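Long-range contacts in PA3566 protein (Pseudomonas aeruginosa, PDB 1X7V), which is of unknown function but belongs to the antibiotic biosynthesis monooxygenase family, and so may have oxidoreductase activity: residues A22-L27 / H53-I58; L7-T12 / V90-L95. All blocks are in the same frame, centred on the assembly; numbering follows the deposited sequence.

Contact 1. Residues A22-L27 / H53-I58; sequences ALEREL and HLFYMI
Phe55 pushes its ring from the strand up against three side chains of helix 22-27. At the root of the ring sits Leu27, whose CD1 is 3.6 Å from Phe55 CG and equally near Phe55 CB. Phe55 CD1 has Leu23 CD2 at 3.8 Å; the two side chains reach past one another, each heading for the other's backbone. Farther out, the Glu24 and Phe55 side chains cross at about a right angle, and Glu24 offers its aliphatic part, CB lying 3.8 Å from Phe55 CE2. The Glu24 carboxylate is turned 63° from the ring plane and forms a salt bridge with Arg28. This is helix-on-sheet packing in the alpha-beta plait (ferredoxin-like fold) of the dimeric alpha+beta barrel superfamily: helix 22-27, part of helix 20-36, runs nearly parallel to strand 54-58, part of strand 54-61, their axes 12° apart and 10.0 Å at closest approach. Beyond Phe55, selenomethionine Met57 folds back at both chi2 and chi3, bringing CE to 4.1 Å from Leu27 CD2. Phe79 of helix 74-80 also touches Leu27, and Tyr43 of strand 40-47 touches Met57.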
loop_
_atom_site.group_PDB
_atom_site.type_symbol
_atom_site.label_atom_id
_atom_site.label_comp_id
_atom_site.label_asym_id
_atom_site.label_seq_id
_atom_site.Cartn_x
_atom_site.Cartn_y
_atom_site.Cartn_z
ATOM N N ALA A 22 13.352 5.248 -6.057
ATOM C CA ALA A 22 12.996 4.031 -6.770
ATOM C C ALA A 22 11.733 3.433 -6.145
ATOM O O ALA A 22 10.779 3.002 -6.841
ATOM C CB ALA A 22 14.140 3.011 -6.731
ATOM N N LEU A 23 11.695 3.388 -4.832
ATOM C CA LEU A 23 10.505 2.854 -4.162
ATOM C C LEU A 23 9.202 3.690 -4.410
ATOM O O LEU A 23 8.108 3.129 -4.637
ATOM C CB LEU A 23 10.813 2.664 -2.657
ATOM C CG LEU A 23 9.609 2.143 -1.824
ATOM C CD1 LEU A 23 9.197 0.799 -2.419
ATOM C CD2 LEU A 23 9.872 2.069 -0.306
ATOM N N GLU A 24 9.299 5.010 -4.362
ATOM C CA GLU A 24 8.194 5.906 -4.681
ATOM C C GLU A 24 7.658 5.637 -6.085
ATOM O O GLU A 24 6.449 5.610 -6.257
ATOM C CB GLU A 24 8.642 7.362 -4.597
ATOM C CG GLU A 24 7.545 8.386 -5.002
ATOM C CD GLU A 24 8.013 9.842 -4.845
ATOM O OE1 GLU A 24 8.841 10.124 -3.929
ATOM O OE2 GLU A 24 7.528 10.700 -5.619
ATOM N N ARG A 25 8.559 5.467 -7.066
ATOM C CA ARG A 25 8.192 5.154 -8.455
ATOM C C ARG A 25 7.339 3.898 -8.462
ATOM O O ARG A 25 6.290 3.863 -9.069
ATOM C CB ARG A 25 9.441 4.959 -9.312
ATOM C CG ARG A 25 9.120 4.622 -10.701
ATOM C CD ARG A 25 10.313 4.740 -11.590
ATOM N NE ARG A 25 11.387 3.944 -11.088
ATOM C CZ ARG A 25 12.604 4.395 -10.772
ATOM N NH1 ARG A 25 12.996 5.669 -10.965
ATOM N NH2 ARG A 25 13.453 3.530 -10.300
ATOM N N GLU A 26 7.781 2.883 -7.742
ATOM C CA GLU A 26 7.107 1.606 -7.709
ATOM C C GLU A 26 5.763 1.673 -6.993
ATOM O O GLU A 26 4.777 1.088 -7.480
ATOM C CB GLU A 26 8.030 0.554 -7.085
ATOM C CG GLU A 26 9.264 0.257 -7.949
ATOM C CD GLU A 26 8.936 -0.227 -9.390
ATOM O OE1 GLU A 26 8.388 -1.351 -9.504
ATOM O OE2 GLU A 26 9.245 0.490 -10.415
ATOM N N LEU A 27 5.729 2.340 -5.840
ATOM C CA LEU A 27 4.474 2.538 -5.059
ATOM C C LEU A 27 3.436 3.351 -5.834
ATOM O O LEU A 27 2.235 3.066 -5.813
ATOM C CB LEU A 27 4.779 3.193 -3.702
ATOM C CG LEU A 27 5.560 2.385 -2.697
ATOM C CD1 LEU A 27 5.986 3.210 -1.474
ATOM C CD2 LEU A 27 4.744 1.104 -2.272
ATOM N N HIS A 53 12.592 8.170 3.082
ATOM C CA HIS A 53 12.505 6.719 2.938
ATOM C C HIS A 53 11.236 6.071 3.451
ATOM O O HIS A 53 11.055 4.864 3.224
ATOM C CB HIS A 53 13.688 6.100 3.659
ATOM C CG HIS A 53 15.007 6.547 3.118
ATOM N ND1 HIS A 53 15.637 5.898 2.082
ATOM C CD2 HIS A 53 15.784 7.598 3.435
ATOM C CE1 HIS A 53 16.759 6.533 1.782
ATOM N NE2 HIS A 53 16.872 7.574 2.589
ATOM N N LEU A 54 10.364 6.852 4.092
ATOM C CA LEU A 54 9.136 6.330 4.728
ATOM C C LEU A 54 7.907 6.775 3.969
ATOM O O LEU A 54 7.723 7.962 3.700
ATOM C CB LEU A 54 8.989 6.815 6.143
ATOM C CG LEU A 54 9.597 5.942 7.220
ATOM C CD1 LEU A 54 9.652 6.725 8.503
ATOM C CD2 LEU A 54 8.719 4.678 7.332
ATOM N N PHE A 55 7.105 5.786 3.591
ATOM C CA PHE A 55 5.865 5.950 2.833
ATOM C C PHE A 55 4.758 5.232 3.558
ATOM O O PHE A 55 5.018 4.280 4.302
ATOM C CB PHE A 55 5.968 5.343 1.443
ATOM C CG PHE A 55 7.092 5.909 0.618
ATOM C CD1 PHE A 55 8.377 5.413 0.718
ATOM C CD2 PHE A 55 6.878 7.002 -0.167
ATOM C CE1 PHE A 55 9.404 6.010 -0.018
ATOM C CE2 PHE A 55 7.845 7.541 -0.859
ATOM C CZ PHE A 55 9.131 7.031 -0.777
ATOM N N TYR A 56 3.538 5.696 3.313
ATOM C CA TYR A 56 2.345 5.162 3.995
ATOM C C TYR A 56 1.277 4.988 2.980
ATOM O O TYR A 56 0.942 5.961 2.287
ATOM C CB TYR A 56 1.832 6.143 5.065
ATOM C CG TYR A 56 2.856 6.563 6.067
ATOM C CD1 TYR A 56 3.717 7.645 5.815
ATOM C CD2 TYR A 56 3.015 5.884 7.262
ATOM C CE1 TYR A 56 4.683 8.069 6.752
ATOM C CE2 TYR A 56 3.978 6.297 8.203
ATOM C CZ TYR A 56 4.822 7.381 7.925
ATOM O OH TYR A 56 5.783 7.799 8.838
HETATM N N MSE A 57 0.723 3.768 2.870
HETATM C CA MSE A 57 -0.479 3.587 2.053
HETATM C C MSE A 57 -1.642 3.481 3.038
HETATM O O MSE A 57 -1.599 2.640 3.931
HETATM C CB MSE A 57 -0.393 2.313 1.187
HETATM C CG MSE A 57 -1.336 2.263 0.039
HETATM SE SE MSE A 57 -0.673 3.488 -1.374
HETATM C CE MSE A 57 0.838 2.283 -2.171
ATOM N N ILE A 58 -2.641 4.334 2.883
ATOM C CA ILE A 58 -3.874 4.279 3.679
ATOM C C ILE A 58 -4.921 3.723 2.745
ATOM O O ILE A 58 -5.232 4.293 1.692
ATOM C CB ILE A 58 -4.311 5.638 4.282
ATOM C CG1 ILE A 58 -3.172 6.271 5.151
ATOM C CG2 ILE A 58 -5.615 5.462 5.112
ATOM C CD1 ILE A 58 -3.491 7.635 5.637
#

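Contact 2. Residues L7-T12 / V90-L95; sequences LTLIAT and VKIDQL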
loop_
_atom_site.group_PDB
_atom_site.type_symbol
_atom_site.label_atom_id
_atom_site.label_comp_id
_atom_site.label_asym_id
_atom_site.label_seq_id
_atom_site.Cartn_x
_atom_site.Cartn_y
_atom_site.Cartn_z
ATOM N N LEU A 7 -12.732 -2.408 6.413
ATOM C CA LEU A 7 -11.398 -2.675 6.925
ATOM C C LEU A 7 -10.443 -1.560 6.494
ATOM O O LEU A 7 -10.274 -1.325 5.289
ATOM C CB LEU A 7 -10.847 -3.954 6.311
ATOM C CG LEU A 7 -9.403 -4.354 6.674
ATOM C CD1 LEU A 7 -9.197 -4.525 8.166
ATOM C CD2 LEU A 7 -9.144 -5.696 5.940
ATOM N N THR A 8 -9.844 -0.872 7.443
ATOM C CA THR A 8 -8.794 0.089 7.120
ATOM C C THR A 8 -7.448 -0.636 7.256
ATOM O O THR A 8 -7.253 -1.460 8.173
ATOM C CB THR A 8 -8.879 1.362 8.031
ATOM O OG1 THR A 8 -10.113 2.076 7.783
ATOM C CG2 THR A 8 -7.664 2.316 7.796
ATOM N N LEU A 9 -6.546 -0.380 6.317
ATOM C CA LEU A 9 -5.183 -0.923 6.355
ATOM C C LEU A 9 -4.265 0.256 6.237
ATOM O O LEU A 9 -4.505 1.125 5.426
ATOM C CB LEU A 9 -4.958 -1.903 5.198
ATOM C CG LEU A 9 -4.806 -3.372 5.443
ATOM C CD1 LEU A 9 -6.158 -3.958 5.782
ATOM C CD2 LEU A 9 -4.237 -4.127 4.227
ATOM N N ILE A 10 -3.219 0.306 7.059
ATOM C CA ILE A 10 -2.163 1.288 6.894
ATOM C C ILE A 10 -0.879 0.474 6.725
ATOM O O ILE A 10 -0.525 -0.324 7.596
ATOM C CB ILE A 10 -2.035 2.239 8.107
ATOM C CG1 ILE A 10 -3.341 2.988 8.385
ATOM C CG2 ILE A 10 -0.850 3.213 7.907
ATOM C CD1 ILE A 10 -3.360 3.551 9.801
ATOM N N ALA A 11 -0.226 0.668 5.586
ATOM C CA ALA A 11 1.013 -0.027 5.266
ATOM C C ALA A 11 2.089 1.035 5.400
ATOM O O ALA A 11 1.983 2.049 4.752
ATOM C CB ALA A 11 0.974 -0.581 3.846
ATOM N N THR A 12 3.043 0.834 6.297
ATOM C CA THR A 12 4.187 1.733 6.457
ATOM C C THR A 12 5.374 1.017 5.814
ATOM O O THR A 12 5.792 -0.075 6.248
ATOM C CB THR A 12 4.463 2.067 7.908
ATOM O OG1 THR A 12 3.301 2.628 8.545
ATOM C CG2 THR A 12 5.560 3.088 7.991
ATOM N N VAL A 90 8.361 -3.475 6.043
ATOM C CA VAL A 90 6.955 -3.262 5.710
ATOM C C VAL A 90 6.156 -3.621 6.970
ATOM O O VAL A 90 6.234 -4.744 7.448
ATOM C CB VAL A 90 6.490 -4.122 4.486
ATOM C CG1 VAL A 90 5.069 -3.840 4.165
ATOM C CG2 VAL A 90 7.344 -3.812 3.223
ATOM N N LYS A 91 5.402 -2.664 7.479
ATOM C CA LYS A 91 4.506 -2.880 8.609
ATOM C C LYS A 91 3.101 -2.767 8.066
ATOM O O LYS A 91 2.790 -1.838 7.336
ATOM C CB LYS A 91 4.728 -1.819 9.659
ATOM C CG LYS A 91 3.936 -2.011 10.916
ATOM C CD LYS A 91 4.473 -0.957 11.924
ATOM C CE LYS A 91 3.698 -0.889 13.196
ATOM N NZ LYS A 91 3.728 0.562 13.698
ATOM N N ILE A 92 2.232 -3.712 8.456
ATOM C CA ILE A 92 0.876 -3.707 8.011
ATOM C C ILE A 92 0.006 -3.634 9.253
ATOM O O ILE A 92 0.105 -4.470 10.117
ATOM C CB ILE A 92 0.519 -4.951 7.211
ATOM C CG1 ILE A 92 1.404 -5.143 5.959
ATOM C CG2 ILE A 92 -0.970 -4.920 6.803
ATOM C CD1 ILE A 92 1.267 -4.095 4.952
ATOM N N ASP A 93 -0.793 -2.577 9.354
ATOM C CA ASP A 93 -1.740 -2.440 10.454
ATOM C C ASP A 93 -3.131 -2.604 9.893
ATOM O O ASP A 93 -3.462 -2.062 8.835
ATOM C CB ASP A 93 -1.597 -1.072 11.098
ATOM C CG ASP A 93 -0.229 -0.891 11.751
ATOM O OD1 ASP A 93 0.298 -1.861 12.370
ATOM O OD2 ASP A 93 0.339 0.233 11.641
ATOM N N GLN A 94 -3.914 -3.412 10.591
ATOM C CA GLN A 94 -5.297 -3.616 10.264
ATOM C C GLN A 94 -6.218 -3.010 11.305
ATOM O O GLN A 94 -6.020 -3.235 12.442
ATOM C CB GLN A 94 -5.602 -5.082 10.106
ATOM C CG GLN A 94 -4.926 -5.660 8.865
ATOM C CD GLN A 94 -5.215 -7.143 8.791
ATOM O OE1 GLN A 94 -6.354 -7.529 8.514
ATOM N NE2 GLN A 94 -4.205 -7.980 9.105
ATOM N N LEU A 95 -7.257 -2.245 10.888
ATOM C CA LEU A 95 -8.003 -1.514 11.859
ATOM C C LEU A 95 -9.390 -1.179 11.386
ATOM O O LEU A 95 -9.620 -1.145 10.171
ATOM C CB LEU A 95 -7.264 -0.239 12.257
ATOM C CG LEU A 95 -6.584 0.590 11.187
ATOM C CD1 LEU A 95 -6.733 2.063 11.462
ATOM C CD2 LEU A 95 -5.060 0.254 11.072
HETATM O O HOH W 1 1.631 0.616 9.277
#
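Thr8 and Leu95 pair through two backbone hydrogen bonds, Thr8 N to Leu95 O and Leu95 N to Thr8 O, both 2.8 Å. The same reciprocal pattern joins Ile10 with Asp93 and Thr12 with Lys91, making a regular antiparallel ladder; Leu9 with Gln94 and Ala11 with Ile92 are the non-hydrogen-bonded pairs between. There the CA-H groups approach carbonyls instead, Leu9 CA lying 3.2 Å from Asp93 O. On the face of Leu9 and Ala11, Ile92 sets its CD1 3.7 Å from Ala11 CB, while Leu9 CD1 rests 3.7 Å from Gln94 CG, the two chains leaving the sheet alongside each other. On the other face Leu95 has CG between backbone N and carbonyl carbon (chi1 42°), a rotation that brings its methyls to Thr8 CG2 and to Ile10 CD1, the latter 3.9 Å from Leu95 CD2. Farther along this face a water is hydrogen-bonded to Ile10 O, Thr12 OG1 and Asp93 OD2, the last 2.7 Å from the water. Asp93 OD2 also makes a long salt bridge with Lys91 NZ. Outward, strand 54-61 flanks strand 7-15, and Leu67 of helix 64-71 packs on Leu7 and Leu9. Because the pairing runs through main-chain atoms, it does not depend on side-chain identity, whereas the water bridges the Asp93 carboxylate to Thr12 and the Ile10 carbonyl across the strands.

In the fold
Contact 1 is buried and apolar, with no hydrogen bond between its segments; contact 2, its centre about 14 Å from that of contact 1, is partly buried and held by backbone pairing, with polar groups and a water on one face. Both reach the same four-stranded antiparallel sheet, ordered 40-47, 54-61, 7-15, 87-96. Contact 1 seats a helix on an inner strand, whereas contact 2 joins the other inner strand to an outermost one. The neighbouring strands link them: Met57 N probably donates to Ala11 O at 2.8 Å, and Leu54 and Tyr56 pack on Thr12. In sequence, both segments of contact 1 fall between the two strands that contact 2 brings together.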